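Local coordinates for possible atls1-like light-inducible protein (Prochlorococcus marinus, PDB 2XCZ), which is a homologue of macrophage migration inhibitory factor, a small protein of the MIF fold that assembles as a trimer, at residues S24-E29 against S77-G82; E35-T40 against W107-S112; S71-V76 against I97-V102; H83-Q86 against P91-R94. All blocks are in the same frame, centred on the assembly; numbering follows the deposited sequence.

Contact 1: residues S24-E29 against S77-G82; sequences SSKLAE and SELVCG
L79 of helix 72-88 reaches across to helix 16-31 and lays its two methyl groups against K26 and L27. The contact between 24-29 and 77-82 is apolar, with no hydrogen bond between the segments. With CG anti to the backbone N (chi1 164°), L79 carries its forked end outward to the other helix. CD1 lies along the K26 methylenes, 3.8 Å from K26 CB and 3.9 Å from K26 CD. CD2 sits over the backbone between K26 and L27, 4.0 Å from L27 N, and reaches L27 CD1 at 4.2 Å.

Of the touching side chains, K26 is the one with a polar end. Its chain is extended beyond CG and leads the ammonium group away from the other segment, to a salt bridge between NZ and E22 of its own helix.

Below this layer, L27 and V80 rest on I4 of strand 3-8, placing the two helices side by side on one face of the sheet. Only 145 Å² is buried, and the closest CA atoms, those of L27 and L79, stand 8.0 Å apart. With no directional bond across, shape and buried hydrocarbon hold the helices; K26 lends methylenes while E22 meets its charge.

Contact 2: residues E35-T40 against W107-S112; sequences EKYVMT and WGWNGS
Y37 turns the edge of its phenol ring into the face of the W109 indole, a T-shaped (edge-to-face) pair that carries the contact between 35-40 and 107-112. The ring planes stand at 82°, and the centroid of the Y37 ring lies 5.5 Å from that of the six-membered ring of W109. Y37 CE1 makes the touch, 3.9 Å from W109 CH2 and 4.1 Å from W109 CZ3, toward the rim of the indole.

Y37 has CG anti to its carbonyl carbon, beside the backbone N (chi1 -66°), whereas in W109 CG lies opposite the backbone N (chi1 171°), which carries the indole across toward the tyrosine. The CD methylene of K36 lies over one face of Y37, and N110 CB lies 3.7 Å above the plane of the W109 ring, on the side opposite Y37. Each face of the six-membered ring is thus met by carbon. The W109 ring also meets F114, planes nearly parallel, and its NE1 is hydrogen-bonded to the carbonyl O of D93 of the third subunit, which would help fix its rotation.

N110 and G111 are the central residues of a type I' turn from W109 to S112. Close to the Y37 side chain lies a bound PEG, probably from the crystallisation liquor. The tyrosine belongs to a 3-10 turn between helix 16-31 and strand 39-43, and M39, T40, G108 and W109 pair antiparallel with a strand of the third subunit, extending the sheet across the interface.

Contact 3: residues S71-V76 against I97-V102; sequences SRTQEV and IGFEDV
F99 packs beneath T73 and V76 in a buried helix-on-sheet contact, where the first turn of helix 72-88 lies over strand 95-101. All three residues are buried. T73 supplies a CH-pi contact: its CB stands 4.0 Å from the centroid of the F99 ring and only 6° off the ring normal. T73 CG2 extends the same cover to the rim, 3.9 Å from F99 CD1, and the T73 carbonyl O also lies 3.4 Å from F99 CZ. V76 comes from another direction, its CG1 in the plane of the ring at the edge, 3.6 Å from F99 CE1. The F99 side chain leaves the strand with CG anti to the carbonyl carbon (chi1 -71°), which points the ring up at the helix. T73 CB, over the centre, and I97 CG2, 3.5 Å above the ring plane toward the rim, take opposite faces, and V76 CG1 takes an edge.

Strand 58-64, helix 72-88 and strand 95-101 form a beta-alpha-beta unit, and this contact seats the helix on its second strand. Backbone bonds such as those of G98 with V60 and V62 join the two parallel strands.

The T73 hydroxyl takes no part in the ring contact. OG1 is hydrogen-bonded to the carbonyl O of R105 of the second subunit, so one threonine serves the core with its carbon atoms and the trimer interface with its oxygen. At the start of the helix S71 OG donates to E75 OE2 over 2.6 Å, meeting the carboxylate from above its plane, 61° out.

Contact 4: residues H83-Q86 against P91-R94; sequences HIEQ and PADR
E85 accepts a hydrogen bond from the backbone of A92, and this is the one polar link between 83-86 and 91-94. A92 N lies 2.9 Å from E85 OE1 with an N-H...O angle of 161°, so the bond is nearly straight. The hydrogen arrives on the anti side of the carboxylate, 29° out of its plane. Extended beyond CG, the glutamate chain spans the gap from its helix to the chain that follows.

Around that bond lie van der Waals contacts. A92 CB packs 3.5 Å from E85 OE1 and 3.8 Å from E85 CD, while E85 CG comes within 3.3 Å of A92 N. P91 CA is 3.7 Å from E85 OE1. The backbones are close as well: the CA atoms of E85 and P91 are 5.3 Å apart. As a surface contact burying 115 Å², it leaves E85 largely exposed to solvent.

Among charged groups, D93 OD1 stands 6.4 Å from E85 OE1. With two like charges at that distance, any effect is probably weak and screened by solvent.

Further bonds bring in other parts of the fold. R94 N bonds to P91 O at the short 3-10 turn 92-93, and the R94 guanidinium reaches carbonyl oxygens of F50, N53 and E55. D93 O accepts a hydrogen bond from W109 NE1 of the second subunit. A92 N begins the 3-10 turn, so E85 holds its first N-H from a helix only a few residues earlier. This is the helix-to-strand connection of a beta-alpha-beta unit, here running from helix 72-88 into strand 95-101.

Contact 3 is the buried member of the set and contact 1 is partly buried, while contacts 2 and 4 lie at the surface. Contacts 1, 3 and 4 all use helix 72-88: against helix 16-31, against strand 95-101 and against the chain leading into that strand. I97 and V76 connect contacts 1 and 3, through S77, V80 and L27; C81 and A92 connect contacts 1 and 4. Contact 2 is about 27 Å from contact 4 between centres, but meets contact 1 through S24-E35 and contact 3 through W107 on V102. The chemistry follows position: aliphatic between helices, aliphatic carbon against ring in the core, ring against ring near a subunit boundary, carboxylate to backbone at the surface.

Contact 1: residues S24-E29 against S77-G82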
loop_
_atom_site.group_PDB
_atom_site.type_symbol
_atom_site.label_atom_id
_atom_site.label_comp_id
_atom_site.label_asym_id
_atom_site.label_seq_id
_atom_site.Cartn_x
_atom_site.Cartn_y
_atom_site.Cartn_z
ATOM N N SER A 24 5.691 12.006 -13.146
ATOM C CA SER A 24 6.456 12.666 -12.097
ATOM C C SER A 24 6.530 14.188 -12.295
ATOM O O SER A 24 6.252 14.956 -11.368
ATOM C CB SER A 24 7.865 12.064 -12.026
ATOM O OG SER A 24 8.660 12.729 -11.066
ATOM N N SER A 25 6.911 14.623 -13.495
ATOM C CA SER A 25 6.992 16.064 -13.789
ATOM C C SER A 25 5.622 16.757 -13.756
ATOM O O SER A 25 5.497 17.849 -13.202
ATOM C CB SER A 25 7.697 16.317 -15.117
ATOM O OG SER A 25 7.232 15.410 -16.090
ATOM N N LYS A 26 4.610 16.107 -14.333
ATOM C CA LYS A 26 3.239 16.622 -14.314
ATOM C C LYS A 26 2.703 16.784 -12.900
ATOM O O LYS A 26 2.106 17.819 -12.567
ATOM C CB LYS A 26 2.312 15.736 -15.152
ATOM C CG LYS A 26 2.691 15.786 -16.637
ATOM C CD LYS A 26 1.690 15.105 -17.539
ATOM C CE LYS A 26 1.894 15.603 -18.966
ATOM N NZ LYS A 26 0.978 14.930 -19.915
ATOM N N LEU A 27 2.930 15.767 -12.067
ATOM C CA LEU A 27 2.503 15.834 -10.674
ATOM C C LEU A 27 3.242 16.910 -9.875
ATOM O O LEU A 27 2.635 17.611 -9.061
ATOM C CB LEU A 27 2.558 14.455 -9.988
ATOM C CG LEU A 27 1.906 14.399 -8.595
ATOM C CD1 LEU A 27 0.384 14.615 -8.672
ATOM C CD2 LEU A 27 2.215 13.077 -7.891
ATOM N N ALA A 28 4.544 17.058 -10.107
ATOM C CA ALA A 28 5.300 18.126 -9.432
ATOM C C ALA A 28 4.682 19.502 -9.732
ATOM O O ALA A 28 4.459 20.310 -8.826
ATOM C CB ALA A 28 6.759 18.097 -9.842
ATOM N N GLU A 29 4.405 19.746 -11.008
ATOM C CA GLU A 29 3.895 21.033 -11.433
ATOM C C GLU A 29 2.520 21.290 -10.838
ATOM O O GLU A 29 2.267 22.375 -10.307
ATOM C CB GLU A 29 3.844 21.130 -12.953
ATOM C CG GLU A 29 3.712 22.574 -13.426
ATOM C CD GLU A 29 2.695 22.760 -14.534
ATOM O OE1 GLU A 29 2.116 21.750 -15.013
ATOM O OE2 GLU A 29 2.474 23.931 -14.921
ATOM N N SER A 77 -6.839 13.721 -9.700
ATOM C CA SER A 77 -7.538 12.573 -10.260
ATOM C C SER A 77 -7.695 12.718 -11.780
ATOM O O SER A 77 -7.494 11.764 -12.522
ATOM C CB SER A 77 -8.894 12.384 -9.583
ATOM O OG SER A 77 -9.567 11.281 -10.148
ATOM N N GLU A 78 -8.024 13.920 -12.238
ATOM C CA GLU A 78 -8.144 14.139 -13.675
ATOM C C GLU A 78 -6.810 13.851 -14.378
ATOM O O GLU A 78 -6.774 13.121 -15.377
ATOM C CB GLU A 78 -8.660 15.551 -13.971
ATOM C CG GLU A 78 -8.902 15.844 -15.453
ATOM C CD GLU A 78 -9.228 17.308 -15.718
ATOM O OE1 GLU A 78 -8.953 18.169 -14.844
ATOM O OE2 GLU A 78 -9.757 17.602 -16.813
ATOM N N LEU A 79 -5.721 14.396 -13.838
ATOM C CA LEU A 79 -4.380 14.153 -14.372
ATOM C C LEU A 79 -4.035 12.667 -14.404
ATOM O O LEU A 79 -3.633 12.123 -15.451
ATOM C CB LEU A 79 -3.322 14.916 -13.555
ATOM C CG LEU A 79 -1.854 14.489 -13.741
ATOM C CD1 LEU A 79 -1.320 14.801 -15.150
ATOM C CD2 LEU A 79 -0.983 15.128 -12.653
ATOM N N VAL A 80 -4.186 12.023 -13.249
ATOM C CA VAL A 80 -3.749 10.646 -13.061
ATOM C C VAL A 80 -4.584 9.669 -13.892
ATOM O O VAL A 80 -4.029 8.799 -14.580
ATOM C CB VAL A 80 -3.754 10.267 -11.562
ATOM C CG1 VAL A 80 -3.551 8.767 -11.356
ATOM C CG2 VAL A 80 -2.666 11.055 -10.841
ATOM N N CYS A 81 -5.907 9.812 -13.839
ATOM C CA CYS A 81 -6.791 8.932 -14.617
ATOM C C CYS A 81 -6.531 9.116 -16.107
ATOM O O CYS A 81 -6.479 8.138 -16.856
ATOM C CB CYS A 81 -8.260 9.178 -14.296
ATOM S SG CYS A 81 -8.716 8.644 -12.640
ATOM N N GLY A 82 -6.333 10.367 -16.519
ATOM C CA GLY A 82 -6.036 10.662 -17.925
ATOM C C GLY A 82 -4.727 10.049 -18.400
ATOM O O GLY A 82 -4.665 9.433 -19.483
#

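Contact 2: residues E35-T40 against W107-S112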
loop_
_atom_site.group_PDB
_atom_site.type_symbol
_atom_site.label_atom_id
_atom_site.label_comp_id
_atom_site.label_asym_id
_atom_site.label_seq_id
_atom_site.Cartn_x
_atom_site.Cartn_y
_atom_site.Cartn_z
ATOM N N GLU A 35 10.245 18.709 -8.289
ATOM C CA GLU A 35 10.233 17.322 -8.741
ATOM C C GLU A 35 11.229 16.430 -8.004
ATOM O O GLU A 35 11.017 15.220 -7.921
ATOM C CB GLU A 35 10.419 17.190 -10.246
ATOM C CG GLU A 35 9.952 15.819 -10.732
ATOM C CD GLU A 35 10.217 15.566 -12.190
ATOM O OE1 GLU A 35 10.131 14.394 -12.598
ATOM O OE2 GLU A 35 10.512 16.531 -12.931
ATOM N N LYS A 36 12.293 17.032 -7.464
ATOM C CA LYS A 36 13.229 16.317 -6.586
ATOM C C LYS A 36 12.491 15.416 -5.587
ATOM O O LYS A 36 12.924 14.288 -5.326
ATOM C CB LYS A 36 14.115 17.300 -5.814
ATOM C CG LYS A 36 15.147 16.627 -4.930
ATOM C CD LYS A 36 15.780 17.637 -3.992
ATOM C CE LYS A 36 16.748 16.988 -3.009
ATOM N NZ LYS A 36 17.912 16.375 -3.706
ATOM N N TYR A 37 11.380 15.917 -5.053
ATOM C CA TYR A 37 10.680 15.239 -3.955
ATOM C C TYR A 37 9.556 14.307 -4.389
ATOM O O TYR A 37 8.887 13.716 -3.548
ATOM C CB TYR A 37 10.171 16.251 -2.934
ATOM C CG TYR A 37 11.306 16.955 -2.219
ATOM C CD1 TYR A 37 12.108 16.272 -1.300
ATOM C CD2 TYR A 37 11.597 18.284 -2.488
ATOM C CE1 TYR A 37 13.180 16.909 -0.654
ATOM C CE2 TYR A 37 12.665 18.935 -1.845
ATOM C CZ TYR A 37 13.449 18.241 -0.932
ATOM O OH TYR A 37 14.499 18.887 -0.300
ATOM N N VAL A 38 9.372 14.148 -5.690
ATOM C CA VAL A 38 8.313 13.255 -6.178
ATOM C C VAL A 38 8.819 11.828 -6.341
ATOM O O VAL A 38 9.815 11.578 -7.035
ATOM C CB VAL A 38 7.722 13.737 -7.539
ATOM C CG1 VAL A 38 6.684 12.745 -8.078
ATOM C CG2 VAL A 38 7.115 15.114 -7.408
ATOM N N MET A 39 8.094 10.889 -5.728
ATOM C CA MET A 39 8.389 9.463 -5.865
ATOM C C MET A 39 7.235 8.773 -6.562
ATOM O O MET A 39 6.071 9.022 -6.240
ATOM C CB MET A 39 8.608 8.833 -4.487
ATOM C CG MET A 39 9.016 7.353 -4.529
ATOM S SD MET A 39 9.478 6.682 -2.919
ATOM C CE MET A 39 11.091 7.425 -2.705
ATOM N N THR A 40 7.549 7.888 -7.505
ATOM C CA THR A 40 6.503 7.185 -8.259
ATOM C C THR A 40 6.808 5.695 -8.348
ATOM O O THR A 40 7.960 5.279 -8.222
ATOM C CB THR A 40 6.321 7.725 -9.725
ATOM O OG1 THR A 40 7.355 7.202 -10.570
ATOM C CG2 THR A 40 6.337 9.262 -9.793
ATOM N N TRP A 107 6.349 11.506 7.732
ATOM C CA TRP A 107 6.948 11.269 6.437
ATOM C C TRP A 107 8.463 11.173 6.608
ATOM O O TRP A 107 9.148 12.186 6.785
ATOM C CB TRP A 107 6.577 12.388 5.448
ATOM C CG TRP A 107 6.838 12.015 3.998
ATOM C CD1 TRP A 107 8.017 11.567 3.454
ATOM C CD2 TRP A 107 5.885 12.022 2.934
ATOM N NE1 TRP A 107 7.850 11.302 2.114
ATOM C CE2 TRP A 107 6.553 11.575 1.768
ATOM C CE3 TRP A 107 4.528 12.348 2.853
ATOM C CZ2 TRP A 107 5.914 11.471 0.527
ATOM C CZ3 TRP A 107 3.886 12.250 1.620
ATOM C CH2 TRP A 107 4.584 11.803 0.470
ATOM N N GLY A 108 8.978 9.952 6.528
ATOM C CA GLY A 108 10.412 9.724 6.676
ATOM C C GLY A 108 11.174 9.893 5.386
ATOM O O GLY A 108 10.680 9.567 4.309
ATOM N N TRP A 109 12.386 10.436 5.492
ATOM C CA TRP A 109 13.245 10.611 4.332
ATOM C C TRP A 109 14.660 10.834 4.859
ATOM O O TRP A 109 14.843 11.544 5.843
ATOM C CB TRP A 109 12.788 11.805 3.487
ATOM C CG TRP A 109 13.762 12.155 2.411
ATOM C CD1 TRP A 109 14.146 11.356 1.384
ATOM C CD2 TRP A 109 14.494 13.376 2.273
ATOM N NE1 TRP A 109 15.066 12.002 0.598
ATOM C CE2 TRP A 109 15.297 13.249 1.119
ATOM C CE3 TRP A 109 14.549 14.568 3.009
ATOM C CZ2 TRP A 109 16.157 14.274 0.674
ATOM C CZ3 TRP A 109 15.398 15.593 2.566
ATOM C CH2 TRP A 109 16.195 15.430 1.412
ATOM N N ASN A 110 15.642 10.179 4.237
ATOM C CA ASN A 110 17.056 10.453 4.544
ATOM C C ASN A 110 17.430 10.293 6.036
ATOM O O ASN A 110 18.128 11.137 6.621
ATOM C CB ASN A 110 17.428 11.851 4.024
ATOM C CG ASN A 110 18.935 12.067 3.928
ATOM O OD1 ASN A 110 19.710 11.117 3.758
ATOM N ND2 ASN A 110 19.352 13.328 4.022
ATOM N N GLY A 111 16.928 9.227 6.662
ATOM C CA GLY A 111 17.235 8.940 8.059
ATOM C C GLY A 111 16.537 9.783 9.119
ATOM O O GLY A 111 16.781 9.597 10.319
ATOM N N SER A 112 15.674 10.706 8.690
ATOM C CA SER A 112 14.898 11.550 9.598
ATOM C C SER A 112 13.461 11.667 9.061
ATOM O O SER A 112 12.992 10.773 8.353
ATOM C CB SER A 112 15.551 12.930 9.731
ATOM O OG SER A 112 15.002 13.659 10.804
#

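Contact 3: residues S71-V76 against I97-V102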
loop_
_atom_site.group_PDB
_atom_site.type_symbol
_atom_site.label_atom_id
_atom_site.label_comp_id
_atom_site.label_asym_id
_atom_site.label_seq_id
_atom_site.Cartn_x
_atom_site.Cartn_y
_atom_site.Cartn_z
ATOM N N SER A 71 -9.813 22.088 -4.693
ATOM C CA SER A 71 -10.047 21.304 -5.911
ATOM C C SER A 71 -8.901 20.361 -6.283
ATOM O O SER A 71 -8.990 19.622 -7.265
ATOM C CB SER A 71 -10.334 22.244 -7.083
ATOM O OG SER A 71 -9.214 23.071 -7.345
ATOM N N ARG A 72 -7.830 20.374 -5.495
ATOM C CA ARG A 72 -6.625 19.628 -5.840
ATOM C C ARG A 72 -6.818 18.123 -6.038
ATOM O O ARG A 72 -6.273 17.562 -6.996
ATOM C CB ARG A 72 -5.518 19.895 -4.815
ATOM C CG ARG A 72 -4.751 21.178 -5.060
ATOM C CD ARG A 72 -3.631 20.931 -6.053
ATOM N NE ARG A 72 -2.913 22.164 -6.369
ATOM C CZ ARG A 72 -1.871 22.637 -5.692
ATOM N NH1 ARG A 72 -1.382 21.985 -4.642
ATOM N NH2 ARG A 72 -1.307 23.771 -6.075
ATOM N N THR A 73 -7.583 17.471 -5.160
ATOM C CA THR A 73 -7.775 16.020 -5.326
ATOM C C THR A 73 -8.556 15.724 -6.603
ATOM O O THR A 73 -8.244 14.755 -7.291
ATOM C CB THR A 73 -8.406 15.298 -4.096
ATOM O OG1 THR A 73 -9.706 15.838 -3.834
ATOM C CG2 THR A 73 -7.518 15.432 -2.858
ATOM N N GLN A 74 -9.527 16.574 -6.958
ATOM C CA GLN A 74 -10.186 16.445 -8.273
ATOM C C GLN A 74 -9.207 16.626 -9.446
ATOM O O GLN A 74 -9.208 15.838 -10.400
ATOM C CB GLN A 74 -11.397 17.391 -8.416
ATOM C CG GLN A 74 -12.686 16.833 -7.808
ATOM C CD GLN A 74 -13.933 17.709 -8.039
ATOM O OE1 GLN A 74 -13.903 18.703 -8.774
ATOM N NE2 GLN A 74 -15.039 17.329 -7.394
ATOM N N GLU A 75 -8.376 17.662 -9.373
ATOM C CA GLU A 75 -7.418 17.950 -10.422
ATOM C C GLU A 75 -6.365 16.861 -10.557
ATOM O O GLU A 75 -5.965 16.523 -11.672
ATOM C CB GLU A 75 -6.738 19.306 -10.171
ATOM C CG GLU A 75 -7.702 20.482 -10.282
ATOM C CD GLU A 75 -7.142 21.773 -9.711
ATOM O OE1 GLU A 75 -5.939 21.821 -9.382
ATOM O OE2 GLU A 75 -7.913 22.750 -9.590
ATOM N N VAL A 76 -5.908 16.323 -9.426
ATOM C CA VAL A 76 -4.938 15.224 -9.460
ATOM C C VAL A 76 -5.595 13.984 -10.076
ATOM O O VAL A 76 -5.008 13.302 -10.922
ATOM C CB VAL A 76 -4.336 14.906 -8.061
ATOM C CG1 VAL A 76 -3.476 13.644 -8.116
ATOM C CG2 VAL A 76 -3.498 16.093 -7.538
ATOM N N ILE A 97 -8.341 6.017 -6.839
ATOM C CA ILE A 97 -7.204 6.686 -6.230
ATOM C C ILE A 97 -7.472 6.930 -4.761
ATOM O O ILE A 97 -8.469 7.599 -4.404
ATOM C CB ILE A 97 -6.857 8.036 -6.925
ATOM C CG1 ILE A 97 -6.669 7.850 -8.444
ATOM C CG2 ILE A 97 -5.601 8.637 -6.304
ATOM C CD1 ILE A 97 -6.646 9.176 -9.201
ATOM N N GLY A 98 -6.581 6.428 -3.902
ATOM C CA GLY A 98 -6.654 6.762 -2.463
ATOM C C GLY A 98 -5.680 7.881 -2.147
ATOM O O GLY A 98 -4.460 7.725 -2.344
ATOM N N PHE A 99 -6.206 8.999 -1.637
ATOM C CA PHE A 99 -5.380 10.165 -1.275
ATOM C C PHE A 99 -5.124 10.238 0.230
ATOM O O PHE A 99 -6.001 9.895 1.027
ATOM C CB PHE A 99 -6.100 11.475 -1.657
ATOM C CG PHE A 99 -6.173 11.737 -3.131
ATOM C CD1 PHE A 99 -5.165 12.464 -3.775
ATOM C CD2 PHE A 99 -7.255 11.281 -3.877
ATOM C CE1 PHE A 99 -5.240 12.726 -5.121
ATOM C CE2 PHE A 99 -7.353 11.537 -5.242
ATOM C CZ PHE A 99 -6.336 12.251 -5.883
ATOM N N GLU A 100 -3.952 10.745 0.614
ATOM C CA GLU A 100 -3.662 11.046 2.017
ATOM C C GLU A 100 -2.820 12.326 2.086
ATOM O O GLU A 100 -1.829 12.466 1.369
ATOM C CB GLU A 100 -2.908 9.881 2.664
ATOM C CG GLU A 100 -2.614 10.062 4.151
ATOM C CD GLU A 100 -2.058 8.796 4.784
ATOM O OE1 GLU A 100 -0.947 8.359 4.408
ATOM O OE2 GLU A 100 -2.742 8.224 5.661
ATOM N N ASP A 101 -3.268 13.281 2.903
ATOM C CA ASP A 101 -2.463 14.441 3.258
ATOM C C ASP A 101 -1.723 14.047 4.539
ATOM O O ASP A 101 -2.322 13.908 5.619
ATOM C CB ASP A 101 -3.376 15.668 3.454
ATOM C CG ASP A 101 -2.624 16.909 3.924
ATOM O OD1 ASP A 101 -1.418 16.823 4.262
ATOM O OD2 ASP A 101 -3.261 17.984 3.976
ATOM N N VAL A 102 -0.416 13.825 4.406
ATOM C CA VAL A 102 0.399 13.245 5.476
ATOM C C VAL A 102 1.097 14.353 6.260
ATOM O O VAL A 102 1.724 15.221 5.645
ATOM C CB VAL A 102 1.492 12.317 4.899
ATOM C CG1 VAL A 102 2.275 11.649 6.035
ATOM C CG2 VAL A 102 0.876 11.253 3.993
#

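Contact 4: residues H83-Q86 against P91-R94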
loop_
_atom_site.group_PDB
_atom_site.type_symbol
_atom_site.label_atom_id
_atom_site.label_comp_id
_atom_site.label_asym_id
_atom_site.label_seq_id
_atom_site.Cartn_x
_atom_site.Cartn_y
_atom_site.Cartn_z
ATOM N N HIS A 83 -3.688 10.196 -17.580
ATOM C CA HIS A 83 -2.362 9.660 -17.886
ATOM C C HIS A 83 -2.412 8.131 -17.986
ATOM O O HIS A 83 -1.851 7.531 -18.911
ATOM C CB HIS A 83 -1.353 10.105 -16.818
ATOM C CG HIS A 83 0.073 9.885 -17.213
ATOM N ND1 HIS A 83 0.734 10.715 -18.093
ATOM C CD2 HIS A 83 0.961 8.923 -16.859
ATOM C CE1 HIS A 83 1.968 10.272 -18.267
ATOM N NE2 HIS A 83 2.133 9.190 -17.522
ATOM N N ILE A 84 -3.116 7.499 -17.045
ATOM C CA ILE A 84 -3.215 6.047 -17.025
ATOM C C ILE A 84 -4.066 5.494 -18.185
ATOM O O ILE A 84 -3.721 4.477 -18.780
ATOM C CB ILE A 84 -3.672 5.520 -15.640
ATOM C CG1 ILE A 84 -2.562 5.783 -14.610
ATOM C CG2 ILE A 84 -4.018 4.036 -15.729
ATOM C CD1 ILE A 84 -2.989 5.642 -13.163
ATOM N N GLU A 85 -5.166 6.176 -18.494
ATOM C CA GLU A 85 -6.020 5.855 -19.635
ATOM C C GLU A 85 -5.212 5.830 -20.923
ATOM O O GLU A 85 -5.272 4.871 -21.686
ATOM C CB GLU A 85 -7.100 6.917 -19.798
ATOM C CG GLU A 85 -8.427 6.591 -19.191
ATOM C CD GLU A 85 -9.575 7.251 -19.940
ATOM O OE1 GLU A 85 -10.691 6.703 -19.924
ATOM O OE2 GLU A 85 -9.357 8.326 -20.548
ATOM N N GLN A 86 -4.465 6.908 -21.137
ATOM C CA GLN A 86 -3.653 7.105 -22.344
ATOM C C GLN A 86 -2.519 6.073 -22.469
ATOM O O GLN A 86 -2.314 5.488 -23.540
ATOM C CB GLN A 86 -3.108 8.541 -22.339
ATOM C CG GLN A 86 -2.105 8.902 -23.422
ATOM C CD GLN A 86 -2.756 9.595 -24.597
ATOM O OE1 GLN A 86 -2.671 10.819 -24.739
ATOM N NE2 GLN A 86 -3.425 8.820 -25.445
ATOM N N PRO A 91 -9.526 2.242 -18.696
ATOM C CA PRO A 91 -10.583 3.245 -18.714
ATOM C C PRO A 91 -10.613 3.988 -17.386
ATOM O O PRO A 91 -10.425 3.359 -16.340
ATOM C CB PRO A 91 -11.861 2.410 -18.853
ATOM C CG PRO A 91 -11.430 1.090 -19.336
ATOM C CD PRO A 91 -10.061 0.871 -18.802
ATOM N N ALA A 92 -10.847 5.296 -17.423
ATOM C CA ALA A 92 -10.872 6.100 -16.197
ATOM C C ALA A 92 -11.929 5.604 -15.201
ATOM O O ALA A 92 -11.750 5.734 -13.984
ATOM C CB ALA A 92 -11.067 7.577 -16.515
ATOM N N ASP A 93 -13.024 5.023 -15.712
ATOM C CA ASP A 93 -14.073 4.514 -14.814
ATOM C C ASP A 93 -13.726 3.174 -14.166
ATOM O O ASP A 93 -14.552 2.591 -13.440
ATOM C CB ASP A 93 -15.453 4.460 -15.486
ATOM C CG ASP A 93 -15.533 3.445 -16.628
ATOM O OD1 ASP A 93 -14.575 2.679 -16.876
ATOM O OD2 ASP A 93 -16.597 3.423 -17.281
ATOM N N ARG A 94 -12.511 2.685 -14.425
ATOM C CA ARG A 94 -12.004 1.520 -13.700
ATOM C C ARG A 94 -10.745 1.852 -12.887
ATOM O O ARG A 94 -9.949 0.965 -12.545
ATOM C CB ARG A 94 -11.796 0.343 -14.657
ATOM C CG ARG A 94 -13.157 -0.235 -15.115
ATOM C CD ARG A 94 -13.012 -1.466 -15.996
ATOM N NE ARG A 94 -12.472 -2.643 -15.311
ATOM C CZ ARG A 94 -13.154 -3.441 -14.489
ATOM N NH1 ARG A 94 -12.541 -4.492 -13.953
ATOM N NH2 ARG A 94 -14.433 -3.201 -14.196
#